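PDB 3ALU: lectin CEL-IV, C-type from Cucumaria echinata, which binds galactose-containing sugars such as raffinose through a calcium ion in its C-type carbohydrate-recognition domain, as a tetrameric lectin. Local coordinates for residues S4-W9 / G14-L19; A52-A57 / V83-K88; T69-L74 / N142-C147. One frame throughout, in Å; residues are numbered along the deposited sequence.

Contact 1 (S4-W9 / G14-L19)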
loop_
_atom_site.group_PDB
_atom_site.type_symbol
_atom_site.label_atom_id
_atom_site.label_comp_id
_atom_site.label_asym_id
_atom_site.label_seq_id
_atom_site.Cartn_x
_atom_site.Cartn_y
_atom_site.Cartn_z
ATOM N N SER A 4 -2.369 3.248 -2.166
ATOM C CA SER A 4 -1.191 3.913 -1.600
ATOM C C SER A 4 -0.778 5.134 -2.414
ATOM O O SER A 4 -0.575 5.033 -3.646
ATOM C CB SER A 4 0.001 2.968 -1.591
ATOM O OG SER A 4 -0.280 1.820 -0.818
ATOM N N CYS A 5 -0.627 6.265 -1.738
ATOM C CA CYS A 5 -0.271 7.537 -2.390
ATOM C C CYS A 5 0.779 8.318 -1.616
ATOM O O CYS A 5 0.926 8.136 -0.397
ATOM C CB CYS A 5 -1.495 8.443 -2.546
ATOM S SG CYS A 5 -2.766 7.733 -3.619
ATOM N N PRO A 6 1.456 9.252 -2.294
ATOM C CA PRO A 6 2.402 10.048 -1.517
ATOM C C PRO A 6 1.717 11.101 -0.635
ATOM O O PRO A 6 0.530 11.388 -0.806
ATOM C CB PRO A 6 3.256 10.733 -2.585
ATOM C CG PRO A 6 2.902 10.093 -3.898
ATOM C CD PRO A 6 1.559 9.484 -3.745
ATOM N N PRO A 7 2.460 11.693 0.313
ATOM C CA PRO A 7 1.938 12.707 1.185
ATOM C C PRO A 7 1.321 13.849 0.409
ATOM O O PRO A 7 1.894 14.331 -0.582
ATOM C CB PRO A 7 3.175 13.171 1.959
ATOM C CG PRO A 7 4.038 11.982 1.979
ATOM C CD PRO A 7 3.880 11.430 0.578
ATOM N N LEU A 8 0.146 14.251 0.876
ATOM C CA LEU A 8 -0.689 15.332 0.300
ATOM C C LEU A 8 -1.550 14.842 -0.862
ATOM O O LEU A 8 -2.458 15.565 -1.282
ATOM C CB LEU A 8 0.090 16.624 -0.072
ATOM C CG LEU A 8 0.969 17.265 1.012
ATOM C CD1 LEU A 8 1.802 18.439 0.384
ATOM C CD2 LEU A 8 0.104 17.772 2.171
ATOM N N TRP A 9 -1.282 13.635 -1.356
ATOM C CA TRP A 9 -2.125 13.068 -2.427
ATOM C C TRP A 9 -3.165 12.166 -1.776
ATOM O O TRP A 9 -3.020 11.793 -0.625
ATOM C CB TRP A 9 -1.289 12.289 -3.465
ATOM C CG TRP A 9 -0.394 13.216 -4.241
ATOM C CD1 TRP A 9 0.746 13.860 -3.774
ATOM C CD2 TRP A 9 -0.568 13.658 -5.582
ATOM N NE1 TRP A 9 1.274 14.662 -4.750
ATOM C CE2 TRP A 9 0.491 14.559 -5.878
ATOM C CE3 TRP A 9 -1.515 13.381 -6.575
ATOM C CZ2 TRP A 9 0.625 15.186 -7.135
ATOM C CZ3 TRP A 9 -1.404 14.004 -7.799
ATOM C CH2 TRP A 9 -0.331 14.888 -8.092
ATOM N N GLY A 14 -7.326 2.915 -6.968
ATOM C CA GLY A 14 -6.015 2.661 -7.556
ATOM C C GLY A 14 -5.266 3.847 -8.118
ATOM O O GLY A 14 -4.124 3.709 -8.544
ATOM N N LYS A 15 -5.898 5.012 -8.093
ATOM C CA LYS A 15 -5.273 6.243 -8.621
ATOM C C LYS A 15 -5.077 7.273 -7.519
ATOM O O LYS A 15 -5.810 7.289 -6.550
ATOM C CB LYS A 15 -6.148 6.849 -9.713
ATOM C CG LYS A 15 -6.161 5.984 -10.953
ATOM C CD LYS A 15 -7.163 6.493 -11.982
ATOM C CE LYS A 15 -6.630 7.722 -12.677
ATOM N NZ LYS A 15 -7.484 8.029 -13.894
ATOM N N CYS A 16 -4.095 8.166 -7.708
ATOM C CA CYS A 16 -3.781 9.162 -6.707
ATOM C C CYS A 16 -4.046 10.553 -7.282
ATOM O O CYS A 16 -3.628 10.852 -8.429
ATOM C CB CYS A 16 -2.301 9.100 -6.311
ATOM S SG CYS A 16 -1.885 7.522 -5.522
ATOM N N PHE A 17 -4.760 11.347 -6.509
ATOM C CA PHE A 17 -5.214 12.659 -6.967
ATOM C C PHE A 17 -4.800 13.756 -6.019
ATOM O O PHE A 17 -4.636 13.543 -4.818
ATOM C CB PHE A 17 -6.736 12.679 -7.040
ATOM C CG PHE A 17 -7.330 11.667 -8.004
ATOM C CD1 PHE A 17 -7.823 10.450 -7.534
ATOM C CD2 PHE A 17 -7.414 11.946 -9.362
ATOM C CE1 PHE A 17 -8.405 9.522 -8.407
ATOM C CE2 PHE A 17 -7.982 11.040 -10.245
ATOM C CZ PHE A 17 -8.479 9.834 -9.799
ATOM N N ARG A 18 -4.703 14.969 -6.568
ATOM C CA ARG A 18 -4.463 16.144 -5.747
ATOM C C ARG A 18 -5.048 17.380 -6.441
ATOM O O ARG A 18 -4.866 17.602 -7.655
ATOM C CB ARG A 18 -2.973 16.316 -5.467
ATOM C CG ARG A 18 -2.676 17.504 -4.512
ATOM C CD ARG A 18 -1.243 17.448 -3.994
ATOM N NE ARG A 18 -0.975 18.722 -3.375
ATOM C CZ ARG A 18 0.263 19.163 -3.159
ATOM N NH1 ARG A 18 1.300 18.397 -3.474
ATOM N NH2 ARG A 18 0.447 20.351 -2.639
ATOM N N LEU A 19 -5.812 18.121 -5.654
ATOM C CA LEU A 19 -6.354 19.428 -6.056
ATOM C C LEU A 19 -5.346 20.523 -5.830
ATOM O O LEU A 19 -4.818 20.684 -4.694
ATOM C CB LEU A 19 -7.637 19.684 -5.243
ATOM C CG LEU A 19 -8.244 21.090 -5.421
ATOM C CD1 LEU A 19 -8.875 21.218 -6.792
ATOM C CD2 LEU A 19 -9.262 21.362 -4.348
HETATM O O HOH W 1 -4.939 15.089 -2.198
#
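C5 and C16 are joined by a disulfide, the covalent tie between the N-terminal segment S4-W9 and the strand in G14-L19. SG of C5 and SG of C16 are 2.1 Å apart and the bridge turns through a chi3 of -91°, close to the unstrained right angle; on its flank the O of S4 approaches C16 SG to 3.4 Å.

The second attachment is aromatic. W9 lays one face of its indole against the aliphatic base of R18: CB of R18 makes a CH-pi contact, 3.5 Å from the centroid of the six-membered ring of W9 and 15° off its normal. With CG anti to the backbone N (chi1 -176°) and the chain extended as far as NE, R18 runs past the indole toward L8. Its guanidinium stands perpendicular to the indole, with W9 NE1 at its edge, and takes the methyl CD1 of L8 over one face, 3.8 Å from NH2 of R18.

Polar contact is indirect: one water donates to O of L8 at 2.7 Å and to O of F17 at 3.1 Å. No direct hydrogen bond crosses. Between the two anchors the chain reverses in a type II turn, P6 to W9, closed by W9 N to P6 O.

S4 and C5 pair antiparallel with a strand of the second subunit, and the disulfide fastens that interface strand to the hairpin 10-12/15-21, the additional N-terminal hairpin of long-form C-type lectin domains.

Contact 2 (A52-A57 / V83-K88)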
loop_
_atom_site.group_PDB
_atom_site.type_symbol
_atom_site.label_atom_id
_atom_site.label_comp_id
_atom_site.label_asym_id
_atom_site.label_seq_id
_atom_site.Cartn_x
_atom_site.Cartn_y
_atom_site.Cartn_z
ATOM N N ALA A 52 -6.682 15.075 -14.225
ATOM C CA ALA A 52 -7.403 13.864 -13.893
ATOM C C ALA A 52 -8.319 13.422 -15.030
ATOM O O ALA A 52 -8.971 14.259 -15.624
ATOM C CB ALA A 52 -8.239 14.098 -12.642
ATOM N N SER A 53 -8.375 12.124 -15.271
ATOM C CA SER A 53 -9.439 11.559 -16.144
ATOM C C SER A 53 -10.460 10.855 -15.253
ATOM O O SER A 53 -10.135 10.586 -14.114
ATOM C CB SER A 53 -8.860 10.611 -17.148
ATOM O OG SER A 53 -8.227 9.448 -16.588
ATOM N N ILE A 54 -11.675 10.575 -15.776
ATOM C CA ILE A 54 -12.788 10.113 -14.915
ATOM C C ILE A 54 -13.502 9.033 -15.699
ATOM O O ILE A 54 -13.850 9.272 -16.878
ATOM C CB ILE A 54 -13.746 11.275 -14.564
ATOM C CG1 ILE A 54 -12.961 12.445 -13.896
ATOM C CG2 ILE A 54 -14.925 10.781 -13.687
ATOM C CD1 ILE A 54 -13.776 13.735 -13.652
ATOM N N HIS A 55 -13.716 7.863 -15.074
ATOM C CA HIS A 55 -14.160 6.681 -15.854
ATOM C C HIS A 55 -15.381 5.981 -15.320
ATOM O O HIS A 55 -15.784 4.926 -15.841
ATOM C CB HIS A 55 -13.005 5.723 -15.997
ATOM C CG HIS A 55 -11.924 6.315 -16.812
ATOM N ND1 HIS A 55 -10.802 6.904 -16.255
ATOM C CD2 HIS A 55 -11.869 6.554 -18.135
ATOM C CE1 HIS A 55 -10.059 7.407 -17.226
ATOM N NE2 HIS A 55 -10.687 7.218 -18.373
ATOM N N SER A 56 -15.991 6.578 -14.308
ATOM C CA SER A 56 -17.201 5.996 -13.704
ATOM C C SER A 56 -17.946 7.011 -12.860
ATOM O O SER A 56 -17.378 8.040 -12.440
ATOM C CB SER A 56 -16.864 4.753 -12.835
ATOM O OG SER A 56 -16.281 5.151 -11.589
ATOM N N ALA A 57 -19.230 6.709 -12.586
ATOM C CA ALA A 57 -20.046 7.529 -11.728
ATOM C C ALA A 57 -19.463 7.650 -10.312
ATOM O O ALA A 57 -19.561 8.697 -9.696
ATOM C CB ALA A 57 -21.466 6.947 -11.651
ATOM N N VAL A 83 -13.108 23.479 -11.803
ATOM C CA VAL A 83 -11.797 22.907 -11.585
ATOM C C VAL A 83 -11.467 22.055 -12.797
ATOM O O VAL A 83 -12.229 21.099 -13.107
ATOM C CB VAL A 83 -11.845 22.020 -10.316
ATOM C CG1 VAL A 83 -10.506 21.292 -10.072
ATOM C CG2 VAL A 83 -12.286 22.866 -9.050
ATOM N N TYR A 84 -10.356 22.344 -13.483
ATOM C CA TYR A 84 -9.992 21.605 -14.664
ATOM C C TYR A 84 -9.762 20.138 -14.427
ATOM O O TYR A 84 -9.175 19.749 -13.425
ATOM C CB TYR A 84 -8.722 22.150 -15.315
ATOM C CG TYR A 84 -8.916 23.332 -16.204
ATOM C CD1 TYR A 84 -9.896 23.320 -17.236
ATOM C CD2 TYR A 84 -8.070 24.435 -16.101
ATOM C CE1 TYR A 84 -10.037 24.425 -18.081
ATOM C CE2 TYR A 84 -8.201 25.532 -16.949
ATOM C CZ TYR A 84 -9.174 25.500 -17.968
ATOM O OH TYR A 84 -9.314 26.608 -18.796
ATOM N N ILE A 85 -10.273 19.337 -15.367
ATOM C CA ILE A 85 -9.895 17.936 -15.494
ATOM C C ILE A 85 -9.321 17.755 -16.908
ATOM O O ILE A 85 -9.320 18.723 -17.712
ATOM C CB ILE A 85 -11.100 17.027 -15.260
ATOM C CG1 ILE A 85 -12.202 17.352 -16.280
ATOM C CG2 ILE A 85 -11.626 17.189 -13.798
ATOM C CD1 ILE A 85 -13.476 16.438 -16.101
ATOM N N GLY A 86 -8.875 16.553 -17.230
ATOM C CA GLY A 86 -8.078 16.342 -18.466
ATOM C C GLY A 86 -8.872 16.211 -19.767
ATOM O O GLY A 86 -8.349 15.664 -20.717
ATOM N N MET A 87 -10.077 16.794 -19.817
ATOM C CA MET A 87 -10.992 16.611 -20.978
ATOM C C MET A 87 -10.778 17.637 -22.088
ATOM O O MET A 87 -10.861 18.839 -21.846
ATOM C CB MET A 87 -12.435 16.719 -20.448
ATOM C CG MET A 87 -13.549 16.694 -21.522
ATOM S SD MET A 87 -13.475 15.352 -22.726
ATOM C CE MET A 87 -13.989 13.952 -21.715
ATOM N N LYS A 88 -10.558 17.158 -23.328
ATOM C CA LYS A 88 -10.446 18.057 -24.479
ATOM C C LYS A 88 -11.568 17.702 -25.446
ATOM O O LYS A 88 -11.734 16.536 -25.783
ATOM C CB LYS A 88 -9.091 17.860 -25.178
ATOM C CG LYS A 88 -7.907 18.210 -24.294
ATOM C CD LYS A 88 -6.605 18.062 -25.073
ATOM C CE LYS A 88 -6.267 16.603 -25.284
ATOM N NZ LYS A 88 -4.852 16.356 -25.731
#
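A52 O accepts a hydrogen bond from G86 N, and this bond joins two parts of the C-type lectin fold: the connection from strand 45-51 to helix 57-70, and the central strand 82-89 at the point where it turns a corner. The bond is short and nearly straight, 2.8 Å from G86 N to A52 O with 165° at the hydrogen, though the donor sits 30° out of the carbonyl plane. It falls at the corner itself, where the chain turns at G86, and this glycine, with no side chain, lets its backbone come close to A52 O. The same oxygen, A52 O, also lies 3.5 Å from CB of I85.

The apolar half of the contact is made by two isoleucines laid across one another, roughly perpendicular. I54 points toward the strand, I85 toward the loop, and both also touch W134, while I54 reaches L63 of helix 57-70. All the touching residues are buried. The side chain of I85 is about 9 Å from that of D136, a calcium ligand, and about 12 Å from the bound galactose. I85 holds CG1 between its backbone N and carbonyl carbon (chi1 59°), which places CD1 of I85 against CD1 of I54, 3.7 Å away.

Contact 3 (T69-L74 / N142-C147)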
loop_
_atom_site.group_PDB
_atom_site.type_symbol
_atom_site.label_atom_id
_atom_site.label_comp_id
_atom_site.label_asym_id
_atom_site.label_seq_id
_atom_site.Cartn_x
_atom_site.Cartn_y
_atom_site.Cartn_z
ATOM N N THR A 69 -15.515 19.268 -0.535
ATOM C CA THR A 69 -14.979 19.290 0.853
ATOM C C THR A 69 -13.707 20.147 0.975
ATOM O O THR A 69 -13.426 20.667 2.071
ATOM C CB THR A 69 -14.701 17.893 1.420
ATOM O OG1 THR A 69 -13.695 17.236 0.644
ATOM C CG2 THR A 69 -15.978 17.061 1.426
ATOM N N SER A 70 -12.954 20.308 -0.124
ATOM C CA SER A 70 -11.742 21.132 -0.094
ATOM C C SER A 70 -12.035 22.638 -0.236
ATOM O O SER A 70 -11.283 23.476 0.272
ATOM C CB SER A 70 -10.748 20.687 -1.177
ATOM O OG SER A 70 -10.382 19.312 -1.031
ATOM N N LEU A 71 -13.117 22.976 -0.932
ATOM C CA LEU A 71 -13.443 24.367 -1.254
ATOM C C LEU A 71 -14.809 24.806 -0.712
ATOM O O LEU A 71 -15.550 25.464 -1.428
ATOM C CB LEU A 71 -13.434 24.534 -2.770
ATOM C CG LEU A 71 -12.131 24.787 -3.536
ATOM C CD1 LEU A 71 -10.782 24.730 -2.794
ATOM C CD2 LEU A 71 -12.150 24.256 -4.976
ATOM N N PRO A 72 -15.141 24.482 0.562
ATOM C CA PRO A 72 -16.563 24.684 0.938
ATOM C C PRO A 72 -17.032 26.139 0.890
ATOM O O PRO A 72 -18.211 26.393 0.598
ATOM C CB PRO A 72 -16.641 24.106 2.364
ATOM C CG PRO A 72 -15.202 24.170 2.872
ATOM C CD PRO A 72 -14.353 23.906 1.682
ATOM N N ASP A 73 -16.134 27.088 1.154
ATOM C CA ASP A 73 -16.518 28.508 1.183
ATOM C C ASP A 73 -16.598 29.086 -0.223
ATOM O O ASP A 73 -17.019 30.237 -0.406
ATOM C CB ASP A 73 -15.501 29.330 1.983
ATOM C CG ASP A 73 -15.623 29.122 3.481
ATOM O OD1 ASP A 73 -14.588 29.324 4.169
ATOM O OD2 ASP A 73 -16.737 28.780 3.964
ATOM N N LEU A 74 -16.156 28.327 -1.224
ATOM C CA LEU A 74 -16.152 28.848 -2.585
ATOM C C LEU A 74 -17.364 28.355 -3.362
ATOM O O LEU A 74 -17.594 28.816 -4.459
ATOM C CB LEU A 74 -14.870 28.475 -3.325
ATOM C CG LEU A 74 -13.526 28.903 -2.716
ATOM C CD1 LEU A 74 -12.488 28.598 -3.797
ATOM C CD2 LEU A 74 -13.459 30.379 -2.285
ATOM N N ASN A 142 -8.541 30.603 -16.411
ATOM C CA ASN A 142 -7.540 30.284 -15.365
ATOM C C ASN A 142 -8.277 29.691 -14.157
ATOM O O ASN A 142 -8.937 30.411 -13.416
ATOM C CB ASN A 142 -6.774 31.573 -14.954
ATOM C CG ASN A 142 -5.592 31.899 -15.873
ATOM O OD1 ASN A 142 -5.725 31.937 -17.080
ATOM N ND2 ASN A 142 -4.415 32.152 -15.277
ATOM N N PHE A 143 -8.196 28.368 -13.972
ATOM C CA PHE A 143 -8.911 27.680 -12.901
ATOM C C PHE A 143 -7.952 26.844 -12.012
ATOM O O PHE A 143 -6.835 26.500 -12.415
ATOM C CB PHE A 143 -9.903 26.637 -13.470
ATOM C CG PHE A 143 -11.086 27.182 -14.238
ATOM C CD1 PHE A 143 -11.672 26.356 -15.205
ATOM C CD2 PHE A 143 -11.650 28.440 -13.992
ATOM C CE1 PHE A 143 -12.814 26.757 -15.907
ATOM C CE2 PHE A 143 -12.774 28.879 -14.738
ATOM C CZ PHE A 143 -13.331 28.033 -15.702
ATOM N N LYS A 144 -8.426 26.509 -10.820
ATOM C CA LYS A 144 -7.866 25.415 -10.022
ATOM C C LYS A 144 -7.987 24.121 -10.865
ATOM O O LYS A 144 -8.719 24.089 -11.884
ATOM C CB LYS A 144 -8.663 25.264 -8.757
ATOM C CG LYS A 144 -8.591 26.546 -7.863
ATOM C CD LYS A 144 -9.132 26.239 -6.491
ATOM C CE LYS A 144 -8.935 27.462 -5.535
ATOM N NZ LYS A 144 -9.724 28.669 -5.958
ATOM N N TYR A 145 -7.280 23.070 -10.455
ATOM C CA TYR A 145 -7.179 21.888 -11.309
ATOM C C TYR A 145 -6.843 20.693 -10.446
ATOM O O TYR A 145 -6.235 20.827 -9.386
ATOM C CB TYR A 145 -6.117 22.098 -12.442
ATOM C CG TYR A 145 -4.714 22.450 -11.920
ATOM C CD1 TYR A 145 -4.408 23.769 -11.601
ATOM C CD2 TYR A 145 -3.730 21.474 -11.784
ATOM C CE1 TYR A 145 -3.130 24.107 -11.101
ATOM C CE2 TYR A 145 -2.444 21.801 -11.303
ATOM C CZ TYR A 145 -2.185 23.132 -10.959
ATOM O OH TYR A 145 -0.939 23.497 -10.447
ATOM N N ILE A 146 -7.265 19.513 -10.884
ATOM C CA ILE A 146 -6.893 18.260 -10.234
ATOM C C ILE A 146 -5.935 17.474 -11.095
ATOM O O ILE A 146 -6.194 17.186 -12.269
ATOM C CB ILE A 146 -8.124 17.361 -9.925
ATOM C CG1 ILE A 146 -9.100 18.067 -8.992
ATOM C CG2 ILE A 146 -7.723 16.034 -9.346
ATOM C CD1 ILE A 146 -10.528 17.538 -9.153
ATOM N N CYS A 147 -4.790 17.136 -10.503
ATOM C CA CYS A 147 -3.823 16.210 -11.127
ATOM C C CYS A 147 -4.038 14.764 -10.662
ATOM O O CYS A 147 -4.494 14.508 -9.498
ATOM C CB CYS A 147 -2.370 16.611 -10.777
ATOM S SG CYS A 147 -1.876 18.258 -11.330
#
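K144 leaves its strand with CG anti to the carbonyl carbon (chi1 -62°), stays extended through CE, then bends at the last torsion (chi4 65°), and that final kink brings NZ beside L74. L71 and L74 both point toward the strand, each with its first torsion setting CG beside its own backbone N. L71 meets the lysine along its shaft, at CD; L74 meets it near its head, at CE and NZ.

The first meeting is between CD2 of L71 and CD of K144, 3.9 Å apart. Here leucine and lysine run antiparallel alongside one another, methyl against methylene. Chi2 of L71 is close to eclipsed (6°), which makes the position of its CD2, and with it this contact, less certain. In the second meeting the leucine comes in across the lysine: CD1 of L74 lies 3.5 Å from NZ of K144, and 4.1 Å from CE of K144. No hydrogen bond or salt bridge links the segments; the ammonium end rests against a methyl group, and the contact is small, with 106 Å² buried in all.

In the C-type lectin fold this is where the end of helix 57-70 faces strand 143-148. L71 is the first residue to leave helical geometry; residues 72-74 keep helical backbone angles, with L74 N bonded to L71 O at 2.9 Å, consistent with both leucines lying on the same side. L71 also touches H21 of strand 15-21 and P81. On either side of L71 in the sequence, T69 packs on R18 and P72 on H21 of the second subunit.

The three contacts all reach one mixed sheet, their centres 14 to 16 Å apart. Contact 1 closes before either of the others opens, whereas contacts 2 and 3 interleave along the chain: 52-57, 69-74, 83-88, then 142-147. Strand 143-148 connects them all, lying between strands 15-21 and 82-89: C147 N probably bonds to R18 O of contact 1, while in contact 2 Y84 N and A52 N probably bond to K144 O and I146 O. Helix 57-70 starts at the end of 52-57 and finishes in 69-74. Contacts 1 and 3 both reach the second subunit; contact 2 is interior and nearer the calcium site, so the sheet probably links the subunit interface to the region nearer the sugar site.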